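Local coordinates for fibronectin type-III domain-containing protein (PDB 7JGU), which is of unknown function but carries a fibronectin type III domain whose extreme thermal stability owes something to salt bridges on its surface, at residues D5-F10 against S27-A32; G31-E36 against V74-P79; F69-V74 against N81-S86. All coordinates share one frame; numbering follows the deposited sequence. Where two conformers were deposited one is given.

Contact 1. Residues D5-F10 against S27-A32; sequences DEPVGF and SETKGA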
ATOM      1  N   ASP A   5       0.742 -15.175  -4.089  1.00 15.04           N
ATOM      2  CA  ASP A   5       0.301 -14.470  -5.273  1.00 15.33           C
ATOM      3  C   ASP A   5       0.556 -12.973  -5.106  1.00 14.06           C
ATOM      4  O   ASP A   5       0.689 -12.452  -4.001  1.00 15.26           O
ATOM      5  CB  ASP A   5      -1.203 -14.665  -5.457  1.00 15.10           C
ATOM      6  CG  ASP A   5      -1.585 -16.036  -6.012  1.00 17.11           C
ATOM      7  OD1 ASP A   5      -0.706 -16.859  -6.321  1.00 20.57           O
ATOM      8  OD2 ASP A   5      -2.799 -16.295  -6.142  1.00 16.77           O
ATOM      9  N   GLU A   6       0.615 -12.279  -6.216  1.00 16.55           N
ATOM     10  CA  GLU A   6       0.616 -10.816  -6.169  1.00 16.54           C
ATOM     11  C   GLU A   6      -0.760 -10.317  -5.739  1.00 14.80           C
ATOM     12  O   GLU A   6      -1.775 -10.821  -6.231  1.00 14.99           O
ATOM     13  CB  GLU A   6       0.953 -10.347  -7.579  1.00 23.56           C
ATOM     14  CG  GLU A   6       1.191  -8.899  -7.748  1.00 34.06           C
ATOM     15  CD  GLU A   6       1.480  -8.530  -9.202  1.00 43.95           C
ATOM     16  OE1 GLU A   6       2.377  -9.150  -9.813  1.00 47.64           O
ATOM     17  OE2 GLU A   6       0.811  -7.625  -9.737  1.00 47.00           O
ATOM     18  N   PRO A   7      -0.851  -9.349  -4.811  1.00 14.37           N
ATOM     19  CA  PRO A   7      -2.161  -8.779  -4.488  1.00 13.61           C
ATOM     20  C   PRO A   7      -2.770  -8.111  -5.700  1.00 12.88           C
ATOM     21  O   PRO A   7      -2.067  -7.580  -6.557  1.00 14.48           O
ATOM     22  CB  PRO A   7      -1.852  -7.758  -3.384  1.00 14.94           C
ATOM     23  CG  PRO A   7      -0.571  -8.215  -2.798  1.00 16.75           C
ATOM     24  CD  PRO A   7       0.212  -8.768  -3.961  1.00 14.86           C
ATOM     25  N   VAL A   8      -4.094  -8.119  -5.714  1.00 12.64           N
ATOM     26  CA  VAL A   8      -4.880  -7.425  -6.720  1.00 13.00           C
ATOM     27  C   VAL A   8      -5.858  -6.518  -5.994  1.00 13.29           C
ATOM     28  O   VAL A   8      -5.978  -6.551  -4.769  1.00 13.92           O
ATOM     29  CB  VAL A   8      -5.583  -8.384  -7.702  1.00 12.86           C
ATOM     30  CG1 VAL A   8      -4.537  -9.175  -8.491  1.00 16.15           C
ATOM     31  CG2 VAL A   8      -6.520  -9.329  -6.975  1.00 14.03           C
ATOM     32  N   GLY A   9      -6.554  -5.693  -6.763  1.00 14.28           N
ATOM     33  CA  GLY A   9      -7.475  -4.754  -6.158  1.00 16.12           C
ATOM     34  C   GLY A   9      -6.813  -3.779  -5.210  1.00 13.89           C
ATOM     35  O   GLY A   9      -7.425  -3.393  -4.209  1.00 14.16           O
ATOM     36  N   PHE A  10      -5.578  -3.378  -5.489  1.00 13.45           N
ATOM     37  CA  PHE A  10      -4.846  -2.452  -4.621  1.00 12.28           C
ATOM     38  C   PHE A  10      -5.316  -1.049  -4.958  1.00 11.76           C
ATOM     39  O   PHE A  10      -5.086  -0.562  -6.070  1.00 14.32           O
ATOM     40  CB  PHE A  10      -3.348  -2.587  -4.854  1.00 12.34           C
ATOM     41  CG  PHE A  10      -2.490  -1.697  -3.996  1.00 11.06           C
ATOM     42  CD1 PHE A  10      -2.901  -1.294  -2.750  1.00 12.19           C
ATOM     43  CD2 PHE A  10      -1.253  -1.299  -4.449  1.00 11.44           C
ATOM     44  CE1 PHE A  10      -2.070  -0.475  -1.977  1.00 11.96           C
ATOM     45  CE2 PHE A  10      -0.446  -0.498  -3.694  1.00 11.88           C
ATOM     46  CZ  PHE A  10      -0.846  -0.114  -2.457  1.00 11.26           C
ATOM     47  N   SER A  27      -6.852  -6.904  -1.921  0.66 12.91           N
ATOM     48  CA  SER A  27      -7.588  -8.148  -1.769  0.66 14.85           C
ATOM     49  C   SER A  27      -6.819  -9.148  -0.909  0.66 11.62           C
ATOM     50  O   SER A  27      -5.599  -9.117  -0.810  0.66 12.25           O
ATOM     51  CB  SER A  27      -7.840  -8.769  -3.135  0.66 22.04           C
ATOM     52  OG  SER A  27      -6.614  -9.187  -3.706  0.66 25.33           O
ATOM     53  N   GLU A  28      -7.565 -10.072  -0.314  1.00 12.53           N
ATOM     54  CA  GLU A  28      -6.951 -11.218   0.330  1.00 13.53           C
ATOM     55  C   GLU A  28      -6.157 -11.968  -0.728  1.00 12.38           C
ATOM     56  O   GLU A  28      -6.600 -12.112  -1.860  1.00 13.49           O
ATOM     57  CB  GLU A  28      -8.041 -12.108   0.906  1.00 16.14           C
ATOM     58  CG  GLU A  28      -7.506 -13.184   1.812  1.00 20.55           C
ATOM     59  CD  GLU A  28      -8.591 -13.910   2.585  1.00 26.78           C
ATOM     60  OE1 GLU A  28      -8.243 -14.846   3.319  1.00 29.22           O
ATOM     61  OE2 GLU A  28      -9.783 -13.544   2.462  1.00 28.74           O
ATOM     62  N   THR A  29      -4.977 -12.442  -0.359  1.00 13.31           N
ATOM     63  CA  THR A  29      -3.995 -12.950  -1.301  1.00 11.74           C
ATOM     64  C   THR A  29      -3.569 -14.360  -0.913  1.00 12.30           C
ATOM     65  O   THR A  29      -3.145 -14.594   0.217  1.00 13.49           O
ATOM     66  CB  THR A  29      -2.801 -12.001  -1.320  1.00 13.16           C
ATOM     67  OG1 THR A  29      -3.235 -10.679  -1.679  1.00 14.26           O
ATOM     68  CG2 THR A  29      -1.751 -12.448  -2.282  1.00 14.37           C
ATOM     69  N   LYS A  30      -3.652 -15.286  -1.865  1.00 12.21           N
ATOM     70  CA  LYS A  30      -3.262 -16.664  -1.605  1.00 13.33           C
ATOM     71  C   LYS A  30      -1.828 -16.724  -1.119  1.00 13.38           C
ATOM     72  O   LYS A  30      -0.921 -16.155  -1.736  1.00 14.25           O
ATOM     73  CB  LYS A  30      -3.409 -17.479  -2.885  1.00 15.47           C
ATOM     74  CG  LYS A  30      -3.061 -18.931  -2.722  1.00 18.92           C
ATOM     75  CD  LYS A  30      -1.618 -19.185  -3.145  1.00 26.14           C
ATOM     76  CE  LYS A  30      -1.360 -20.658  -3.392  1.00 34.54           C
ATOM     77  NZ  LYS A  30       0.074 -20.887  -3.704  1.00 40.32           N
ATOM     78  N   GLY A  31      -1.619 -17.447  -0.013  1.00 14.20           N
ATOM     79  CA  GLY A  31      -0.297 -17.690   0.505  1.00 15.05           C
ATOM     80  C   GLY A  31       0.266 -16.583   1.366  1.00 15.56           C
ATOM     81  O   GLY A  31       1.329 -16.766   1.966  1.00 18.57           O
ATOM     82  N   ALA A  32      -0.386 -15.429   1.443  1.00 15.34           N
ATOM     83  CA  ALA A  32       0.185 -14.308   2.165  1.00 15.13           C
ATOM     84  C   ALA A  32       0.075 -14.515   3.660  1.00 15.89           C
ATOM     85  O   ALA A  32      -1.005 -14.825   4.176  1.00 19.53           O
ATOM     86  CB  ALA A  32      -0.531 -13.009   1.791  1.00 15.13           C
TER
HETATM   87  O   HOH W   1      -4.436 -14.663  -4.537  1.00 12.46           O
HETATM   88  O   HOH W   2       1.420 -18.207  -5.386  1.00 34.15           O
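Residues 5-10 and 27-32 form a partly buried contact between two loops, running in nearly opposite directions, at one end of the beta sandwich, with backbone hydrogen bonds toward both ends and Thr29 inserted between them. At one end Asp5 N donates to Lys30 O (3.0 Å). At the other, Val8 O accepts from Ser27 N (3.0 Å) and, in one of the two modelled conformers of Ser27, also from OG (2.9 Å), which arrives from above the carbonyl plane. Between them, Thr29 divides its branches. Chi1 of -58° sets OG1 beside the backbone N and CG2 anti to it; the methyl is pressed closely on Asp5 O at 3.0 Å, while OG1 packs beside Pro7 CB (3.7 Å) and donates back to Ser27 O (3.0 Å). Replacing Thr29 with an alanine would probably leave Ser27 O without this hydroxyl donor and open a gap beside Asp5 and Pro7. The carboxylate of Asp5 passes over the base of the Lys30 side chain, OD2 lying 3.5 Å from CB; a water also donates to OD2 and accepts from Lys30 N. The Asp5 and Lys30 charges do not touch directly; a second water donates to OD1 and accepts weakly from NZ. Thr29 to Ala32 form a type II beta turn, and Gly31 supplies the positive phi its third position needs. Around the pair, Pro7 reaches Leu71 of strand 66-75 and Ser80 of strand 78-88, while Ala32 rests on Ala73; the loops thus lie against the four-stranded sheet, just ahead of strands 11-15 and 34-41.

Contact 2. Residues G31-E36 against V74-P79; sequences GAKYYE and VNELGP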
ATOM      1  N   GLY A  31      -1.619 -17.447  -0.013  1.00 14.20           N
ATOM      2  CA  GLY A  31      -0.297 -17.690   0.505  1.00 15.05           C
ATOM      3  C   GLY A  31       0.266 -16.583   1.366  1.00 15.56           C
ATOM      4  O   GLY A  31       1.329 -16.766   1.966  1.00 18.57           O
ATOM      5  N   ALA A  32      -0.386 -15.429   1.443  1.00 15.34           N
ATOM      6  CA  ALA A  32       0.185 -14.308   2.165  1.00 15.13           C
ATOM      7  C   ALA A  32       0.075 -14.515   3.660  1.00 15.89           C
ATOM      8  O   ALA A  32      -1.005 -14.825   4.176  1.00 19.53           O
ATOM      9  CB  ALA A  32      -0.531 -13.009   1.791  1.00 15.13           C
ATOM     10  N   LYS A  33       1.195 -14.340   4.356  1.00 16.55           N
ATOM     11  CA  LYS A  33       1.207 -14.239   5.806  1.00 16.08           C
ATOM     12  C   LYS A  33       1.200 -12.791   6.276  1.00 15.75           C
ATOM     13  O   LYS A  33       0.711 -12.502   7.365  1.00 18.83           O
ATOM     14  CB  LYS A  33       2.441 -14.943   6.381  1.00 20.62           C
ATOM     15  CG  LYS A  33       2.462 -16.431   6.130  1.00 27.18           C
ATOM     16  CD  LYS A  33       1.339 -17.126   6.870  1.00 35.27           C
ATOM     17  CE  LYS A  33       1.376 -18.627   6.651  1.00 42.39           C
ATOM     18  NZ  LYS A  33       2.337 -19.269   7.569  1.00 47.04           N
ATOM     19  N   TYR A  34       1.743 -11.880   5.476  1.00 14.34           N
ATOM     20  CA  TYR A  34       1.630 -10.455   5.757  1.00 13.65           C
ATOM     21  C   TYR A  34       1.878  -9.709   4.464  1.00 12.18           C
ATOM     22  O   TYR A  34       2.192 -10.300   3.430  1.00 13.21           O
ATOM     23  CB  TYR A  34       2.554 -10.009   6.889  1.00 14.95           C
ATOM     24  CG  TYR A  34       4.030 -10.028   6.622  1.00 16.01           C
ATOM     25  CD1 TYR A  34       4.784 -11.164   6.864  1.00 17.81           C
ATOM     26  CD2 TYR A  34       4.691  -8.892   6.204  1.00 16.90           C
ATOM     27  CE1 TYR A  34       6.147 -11.165   6.670  1.00 19.96           C
ATOM     28  CE2 TYR A  34       6.052  -8.887   6.009  1.00 19.48           C
ATOM     29  CZ  TYR A  34       6.771 -10.020   6.239  1.00 21.02           C
ATOM     30  OH  TYR A  34       8.140  -9.987   6.049  1.00 27.34           O
ATOM     31  N   TYR A  35       1.718  -8.391   4.542  1.00 11.19           N
ATOM     32  CA  TYR A  35       1.886  -7.479   3.431  1.00 11.35           C
ATOM     33  C   TYR A  35       2.814  -6.359   3.871  1.00 11.57           C
ATOM     34  O   TYR A  35       2.825  -5.985   5.044  1.00 12.74           O
ATOM     35  CB  TYR A  35       0.538  -6.886   3.010  1.00 11.74           C
ATOM     36  CG  TYR A  35      -0.504  -7.918   2.697  1.00 11.59           C
ATOM     37  CD1 TYR A  35      -1.317  -8.434   3.694  1.00 11.98           C
ATOM     38  CD2 TYR A  35      -0.656  -8.409   1.420  1.00 11.56           C
ATOM     39  CE1 TYR A  35      -2.276  -9.412   3.413  1.00 12.21           C
ATOM     40  CE2 TYR A  35      -1.610  -9.377   1.131  1.00 11.84           C
ATOM     41  CZ  TYR A  35      -2.411  -9.876   2.128  1.00 12.09           C
ATOM     42  OH  TYR A  35      -3.359 -10.844   1.845  1.00 14.24           O
ATOM     43  N   GLU A  36       3.575  -5.834   2.920  0.55 10.68           N
ATOM     44  CA  GLU A  36       4.483  -4.732   3.190  0.55  9.65           C
ATOM     45  C   GLU A  36       4.232  -3.620   2.190  0.55  9.91           C
ATOM     46  O   GLU A  36       4.081  -3.876   0.996  0.55 10.13           O
ATOM     47  CB  GLU A  36       5.943  -5.183   3.128  0.55 13.27           C
ATOM     48  CG  GLU A  36       6.917  -4.240   3.803  0.55 13.67           C
ATOM     49  CD  GLU A  36       8.240  -4.880   4.156  0.55 16.45           C
ATOM     50  OE1 GLU A  36       8.384  -6.117   4.033  0.55 17.22           O
ATOM     51  OE2 GLU A  36       9.149  -4.133   4.562  0.55 19.25           O
ATOM     52  N   VAL A  74       3.899 -11.426   1.451  1.00 13.04           N
ATOM     53  CA  VAL A  74       5.092 -12.125   1.922  1.00 14.46           C
ATOM     54  C   VAL A  74       4.689 -13.372   2.695  1.00 15.04           C
ATOM     55  O   VAL A  74       3.704 -13.373   3.441  1.00 16.31           O
ATOM     56  CB  VAL A  74       5.920 -11.200   2.829  1.00 15.88           C
ATOM     57  CG1 VAL A  74       7.250 -11.840   3.162  1.00 18.92           C
ATOM     58  CG2 VAL A  74       6.132  -9.840   2.185  1.00 18.34           C
ATOM     59  N   ASN A  75       5.446 -14.447   2.506  1.00 17.34           N
ATOM     60  CA  ASN A  75       5.368 -15.607   3.387  1.00 19.00           C
ATOM     61  C   ASN A  75       6.787 -16.099   3.632  1.00 24.06           C
ATOM     62  O   ASN A  75       7.764 -15.459   3.222  1.00 23.19           O
ATOM     63  CB  ASN A  75       4.391 -16.670   2.869  1.00 19.86           C
ATOM     64  CG  ASN A  75       4.865 -17.361   1.621  1.00 19.18           C
ATOM     65  OD1 ASN A  75       6.043 -17.368   1.295  1.00 21.86           O
ATOM     66  ND2 ASN A  75       3.931 -17.964   0.908  1.00 19.43           N
ATOM     67  N   GLU A  76       6.887 -17.258   4.296  1.00 28.08           N
ATOM     68  CA  GLU A  76       8.189 -17.775   4.707  1.00 32.02           C
ATOM     69  C   GLU A  76       9.086 -18.066   3.514  1.00 32.39           C
ATOM     70  O   GLU A  76      10.317 -18.088   3.653  1.00 34.77           O
ATOM     71  CB  GLU A  76       8.016 -19.058   5.530  1.00 37.52           C
ATOM     72  CG  GLU A  76       7.180 -18.878   6.778  1.00 43.76           C
ATOM     73  CD  GLU A  76       5.721 -19.231   6.560  1.00 51.89           C
ATOM     74  OE1 GLU A  76       5.241 -19.135   5.399  1.00 51.09           O
ATOM     75  OE2 GLU A  76       5.055 -19.612   7.549  1.00 56.34           O
ATOM     76  N   LEU A  77       8.501 -18.323   2.350  1.00 33.09           N
ATOM     77  CA  LEU A  77       9.280 -18.662   1.170  1.00 34.57           C
ATOM     78  C   LEU A  77       9.776 -17.429   0.435  1.00 35.03           C
ATOM     79  O   LEU A  77      10.727 -17.525  -0.347  1.00 36.72           O
ATOM     80  CB  LEU A  77       8.440 -19.523   0.222  1.00 38.84           C
ATOM     81  CG  LEU A  77       8.111 -20.952   0.663  1.00 44.64           C
ATOM     82  CD1 LEU A  77       9.387 -21.768   0.781  1.00 45.20           C
ATOM     83  CD2 LEU A  77       7.320 -20.996   1.972  1.00 49.10           C
ATOM     84  N   GLY A  78       9.163 -16.277   0.672  1.00 31.52           N
ATOM     85  CA  GLY A  78       9.584 -15.059   0.032  1.00 28.68           C
ATOM     86  C   GLY A  78       8.414 -14.166  -0.314  1.00 24.48           C
ATOM     87  O   GLY A  78       7.274 -14.404   0.090  1.00 21.70           O
ATOM     88  N   PRO A  79       8.693 -13.114  -1.068  1.00 23.49           N
ATOM     89  CA  PRO A  79       7.651 -12.148  -1.429  1.00 22.16           C
ATOM     90  C   PRO A  79       7.063 -12.412  -2.799  1.00 19.56           C
ATOM     91  O   PRO A  79       7.681 -13.060  -3.643  1.00 21.35           O
ATOM     92  CB  PRO A  79       8.436 -10.833  -1.440  1.00 24.24           C
ATOM     93  CG  PRO A  79       9.800 -11.249  -1.949  1.00 27.36           C
ATOM     94  CD  PRO A  79      10.036 -12.648  -1.450  1.00 27.47           C
TER
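One face of the Tyr34 ring carries Val74: CB stands over it in a CH-pi contact, 3.8 Å from the ring centroid, offset toward the rim. Val74 CG1 reaches on to the phenol end, 3.5 Å from Tyr34 OH, and a bound pentaethylene glycol, probably from the crystallisation liquor, lies about 4 Å from the Tyr34 side chain. The other flat group, the Asn75 amide, works on two sides. Its ND2 donates to Gly31 O (3.1 Å), which sits 16° out of the amide plane, and OD1 accepts from Leu77 N (2.8 Å), making an Asx turn at the head of the type I turn from Asn75 to Gly78. In the backbone, Tyr34 and Val74 form an antiparallel hydrogen-bonded pair. Val74 O is gripped twice, by Lys33 N (2.8 Å) and Tyr34 N (3.2 Å), because Lys33 and Tyr34 both face Val74 in a classic beta bulge. Bent at chi2 (-66°) and again at chi4, the Lys33 chain carries NZ to the syn side of Glu76 OE2, a salt bridge of 2.7 Å. This pairing of opposite charges joins a strand entry to a hairpin turn at the surface, consistent with a part for surface salt bridges in the domain's heat resistance.

Contact 3. Residues F69-V74 against N81-S86; sequences FALIAV and NFVTAS. Unlike the reference sequence in segment 69-74: Ile72 (reference Arg).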
ATOM      1  N   PHE A  69       2.103   4.230  -3.998  1.00 11.23           N
ATOM      2  CA  PHE A  69       2.534   3.206  -3.064  1.00 11.10           C
ATOM      3  C   PHE A  69       2.784   1.901  -3.792  1.00 11.17           C
ATOM      4  O   PHE A  69       2.172   1.627  -4.809  1.00 12.17           O
ATOM      5  CB  PHE A  69       1.487   2.984  -1.970  1.00 11.34           C
ATOM      6  CG  PHE A  69       1.193   4.216  -1.167  1.00 12.84           C
ATOM      7  CD1 PHE A  69       1.985   4.546  -0.088  1.00 14.44           C
ATOM      8  CD2 PHE A  69       0.163   5.075  -1.521  1.00 14.36           C
ATOM      9  CE1 PHE A  69       1.742   5.697   0.642  1.00 17.47           C
ATOM     10  CE2 PHE A  69      -0.078   6.225  -0.790  1.00 15.46           C
ATOM     11  CZ  PHE A  69       0.702   6.523   0.289  1.00 17.68           C
ATOM     12  N   ALA A  70       3.676   1.101  -3.232  1.00 10.70           N
ATOM     13  CA  ALA A  70       3.981  -0.239  -3.713  1.00 10.94           C
ATOM     14  C   ALA A  70       3.657  -1.231  -2.610  1.00 10.88           C
ATOM     15  O   ALA A  70       3.877  -0.962  -1.434  1.00 12.98           O
ATOM     16  CB  ALA A  70       5.432  -0.374  -4.139  1.00 12.21           C
ATOM     17  N   LEU A  71       3.118  -2.373  -2.997  1.00 10.42           N
ATOM     18  CA  LEU A  71       2.639  -3.394  -2.080  1.00  9.91           C
ATOM     19  C   LEU A  71       3.183  -4.739  -2.511  1.00 10.42           C
ATOM     20  O   LEU A  71       3.234  -5.035  -3.703  1.00 10.86           O
ATOM     21  CB  LEU A  71       1.121  -3.436  -2.161  1.00 11.17           C
ATOM     22  CG  LEU A  71       0.385  -4.483  -1.358  1.00 11.72           C
ATOM     23  CD1 LEU A  71       0.410  -4.184   0.127  1.00 14.31           C
ATOM     24  CD2 LEU A  71      -1.061  -4.558  -1.850  1.00 13.25           C
ATOM     25  N   ILE A  72       3.609  -5.529  -1.526  0.58  9.17           N
ATOM     26  CA  ILE A  72       3.949  -6.933  -1.726  0.58  9.07           C
ATOM     27  C   ILE A  72       3.226  -7.779  -0.692  0.58 10.63           C
ATOM     28  O   ILE A  72       2.895  -7.317   0.405  0.58 10.37           O
ATOM     29  CB  ILE A  72       5.454  -7.225  -1.641  0.58 11.08           C
ATOM     30  CG1 ILE A  72       6.107  -6.451  -0.491  0.58 11.64           C
ATOM     31  CG2 ILE A  72       6.101  -6.866  -2.932  0.58 12.61           C
ATOM     32  CD1 ILE A  72       7.462  -7.010  -0.057  0.58 13.80           C
ATOM     33  N   ALA A  73       3.031  -9.050  -1.040  1.00 12.66           N
ATOM     34  CA  ALA A  73       2.605 -10.067  -0.092  1.00 12.45           C
ATOM     35  C   ALA A  73       3.822 -10.929   0.218  1.00 13.35           C
ATOM     36  O   ALA A  73       4.655 -11.166  -0.651  1.00 15.51           O
ATOM     37  CB  ALA A  73       1.516 -10.936  -0.697  1.00 13.62           C
ATOM     38  N   VAL A  74       3.899 -11.426   1.451  1.00 13.04           N
ATOM     39  CA  VAL A  74       5.092 -12.125   1.922  1.00 14.46           C
ATOM     40  C   VAL A  74       4.689 -13.372   2.695  1.00 15.04           C
ATOM     41  O   VAL A  74       3.704 -13.373   3.441  1.00 16.31           O
ATOM     42  CB  VAL A  74       5.920 -11.200   2.829  1.00 15.88           C
ATOM     43  CG1 VAL A  74       7.250 -11.840   3.162  1.00 18.92           C
ATOM     44  CG2 VAL A  74       6.132  -9.840   2.185  1.00 18.34           C
ATOM     45  N   ASN A  81       5.621 -10.480  -6.391  0.70 15.26           N
ATOM     46  CA  ASN A  81       6.016  -9.263  -7.091  0.70 15.15           C
ATOM     47  C   ASN A  81       5.303  -8.039  -6.500  0.70 13.00           C
ATOM     48  O   ASN A  81       4.302  -8.153  -5.785  0.70 12.81           O
ATOM     49  CB  ASN A  81       5.690  -9.363  -8.584  0.70 22.25           C
ATOM     50  CG  ASN A  81       6.694 -10.213  -9.346  0.70 27.79           C
ATOM     51  OD1 ASN A  81       7.616 -10.791  -8.761  0.70 27.46           O
ATOM     52  ND2 ASN A  81       6.514 -10.300 -10.658  0.70 31.23           N
ATOM     53  N   PHE A  82       5.830  -6.858  -6.812  1.00 13.70           N
ATOM     54  CA  PHE A  82       5.253  -5.603  -6.368  1.00 13.25           C
ATOM     55  C   PHE A  82       4.094  -5.163  -7.255  1.00 14.12           C
ATOM     56  O   PHE A  82       4.124  -5.339  -8.478  1.00 16.71           O
ATOM     57  CB  PHE A  82       6.298  -4.491  -6.468  1.00 14.45           C
ATOM     58  CG  PHE A  82       7.351  -4.530  -5.412  1.00 14.67           C
ATOM     59  CD1 PHE A  82       7.128  -3.967  -4.171  1.00 16.32           C
ATOM     60  CD2 PHE A  82       8.580  -5.100  -5.670  1.00 16.59           C
ATOM     61  CE1 PHE A  82       8.111  -4.002  -3.192  1.00 18.47           C
ATOM     62  CE2 PHE A  82       9.556  -5.123  -4.707  1.00 20.20           C
ATOM     63  CZ  PHE A  82       9.322  -4.563  -3.467  1.00 20.71           C
ATOM     64  N   VAL A  83       3.106  -4.525  -6.632  1.00 12.58           N
ATOM     65  CA  VAL A  83       2.020  -3.854  -7.339  0.55 14.73           C
ATOM     66  C   VAL A  83       1.924  -2.442  -6.793  1.00 12.51           C
ATOM     67  O   VAL A  83       2.215  -2.200  -5.626  1.00 13.01           O
ATOM     68  CB  VAL A  83       0.673  -4.584  -7.205  0.55 17.45           C
ATOM     69  CG1 VAL A  83       0.826  -5.978  -7.706  0.55 19.16           C
ATOM     70  CG2 VAL A  83       0.188  -4.592  -5.775  0.55 19.32           C
ATOM     71  N   THR A  84       1.541  -1.501  -7.647  1.00 13.62           N
ATOM     72  CA  THR A  84       1.459  -0.103  -7.237  1.00 13.43           C
ATOM     73  C   THR A  84       0.063   0.468  -7.434  1.00 12.50           C
ATOM     74  O   THR A  84      -0.734  -0.033  -8.221  1.00 14.79           O
ATOM     75  CB  THR A  84       2.493   0.787  -7.948  1.00 16.63           C
ATOM     76  OG1 THR A  84       2.247   0.768  -9.361  1.00 19.97           O
ATOM     77  CG2 THR A  84       3.915   0.335  -7.649  1.00 20.20           C
ATOM     78  N   ALA A  85      -0.197   1.555  -6.716  1.00 12.52           N
ATOM     79  CA  ALA A  85      -1.450   2.280  -6.829  1.00 12.73           C
ATOM     80  C   ALA A  85      -1.201   3.697  -6.342  1.00 12.60           C
ATOM     81  O   ALA A  85      -0.283   3.942  -5.564  1.00 13.20           O
ATOM     82  CB  ALA A  85      -2.559   1.632  -6.005  1.00 13.20           C
ATOM     83  N   SER A  86      -2.052   4.621  -6.783  1.00 13.97           N
ATOM     84  CA  SER A  86      -1.850   6.029  -6.497  1.00 14.79           C
ATOM     85  C   SER A  86      -3.165   6.695  -6.136  1.00 14.53           C
ATOM     86  O   SER A  86      -4.232   6.255  -6.545  1.00 15.43           O
ATOM     87  CB  SER A  86      -1.318   6.781  -7.733  1.00 19.54           C
ATOM     88  OG  SER A  86      -0.060   6.304  -8.138  1.00 26.70           O
TER
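Four backbone hydrogen bonds join strand 69-74 to residues 83-86, two each at the hydrogen-bonded pairs Phe69-Ala85 and Leu71-Val83. Phe69 N to Ala85 O is the straightest, at 2.9 Å and 172°. Between these pairs Ala70 and Thr84 are non-hydrogen-bonded, their CA atoms only 4.3 Å apart, and CA-H...O contacts such as Thr84 CA to Phe69 O (3.1 Å) fill in. Apolar contacts fall on both faces. Leu71 and Val83 lie side by side, CB to CG2 at 3.9 Å in one of Val83's two modelled conformers, on the face they share with Phe69 and Ala85, both of which meet Val12 of the other sheet. On the reverse face Ala70 CB touches Thr84 CG2 (3.9 Å). Across the two strands the aromatic contact is CH-pi: Ile72, an arginine in the reference sequence, sets CG2 over one face of the Phe82 ring, 3.6 Å from its centroid, in one of its two modelled conformers. CG2 points there because it stands anti to the carbonyl carbon, with CG1 at chi1 42°. Tyr45 of strand 44-51 meets the Phe82 ring edge-to-face. This is the hairpin of the last two strands, F and G, of a fibronectin type III domain, closing its four-stranded sheet with strand 78-88 at the margin.

From the N terminus, contact 1 closes the first loop, bringing 27-32 back to 5-10 around strands 11-15 and 21-25. Contact 2 begins where it ends: the two share Gly31 and Ala32, and Tyr35 packs on Pro7. It closes the longest excursion, from 31-36 through strands 34-41, 44-51, 55-58 and 66-75 to the turn at 74-79. Contact 3 crosses contact 2, its segments alternating with those of contact 2 and sharing Val74, and closes the short hairpin between 66-75 and 78-88; it follows contact 1 in series. Together contacts 2 and 3 join three neighbouring strands of the four-stranded sheet, while contact 1 ties the loops against one end of it.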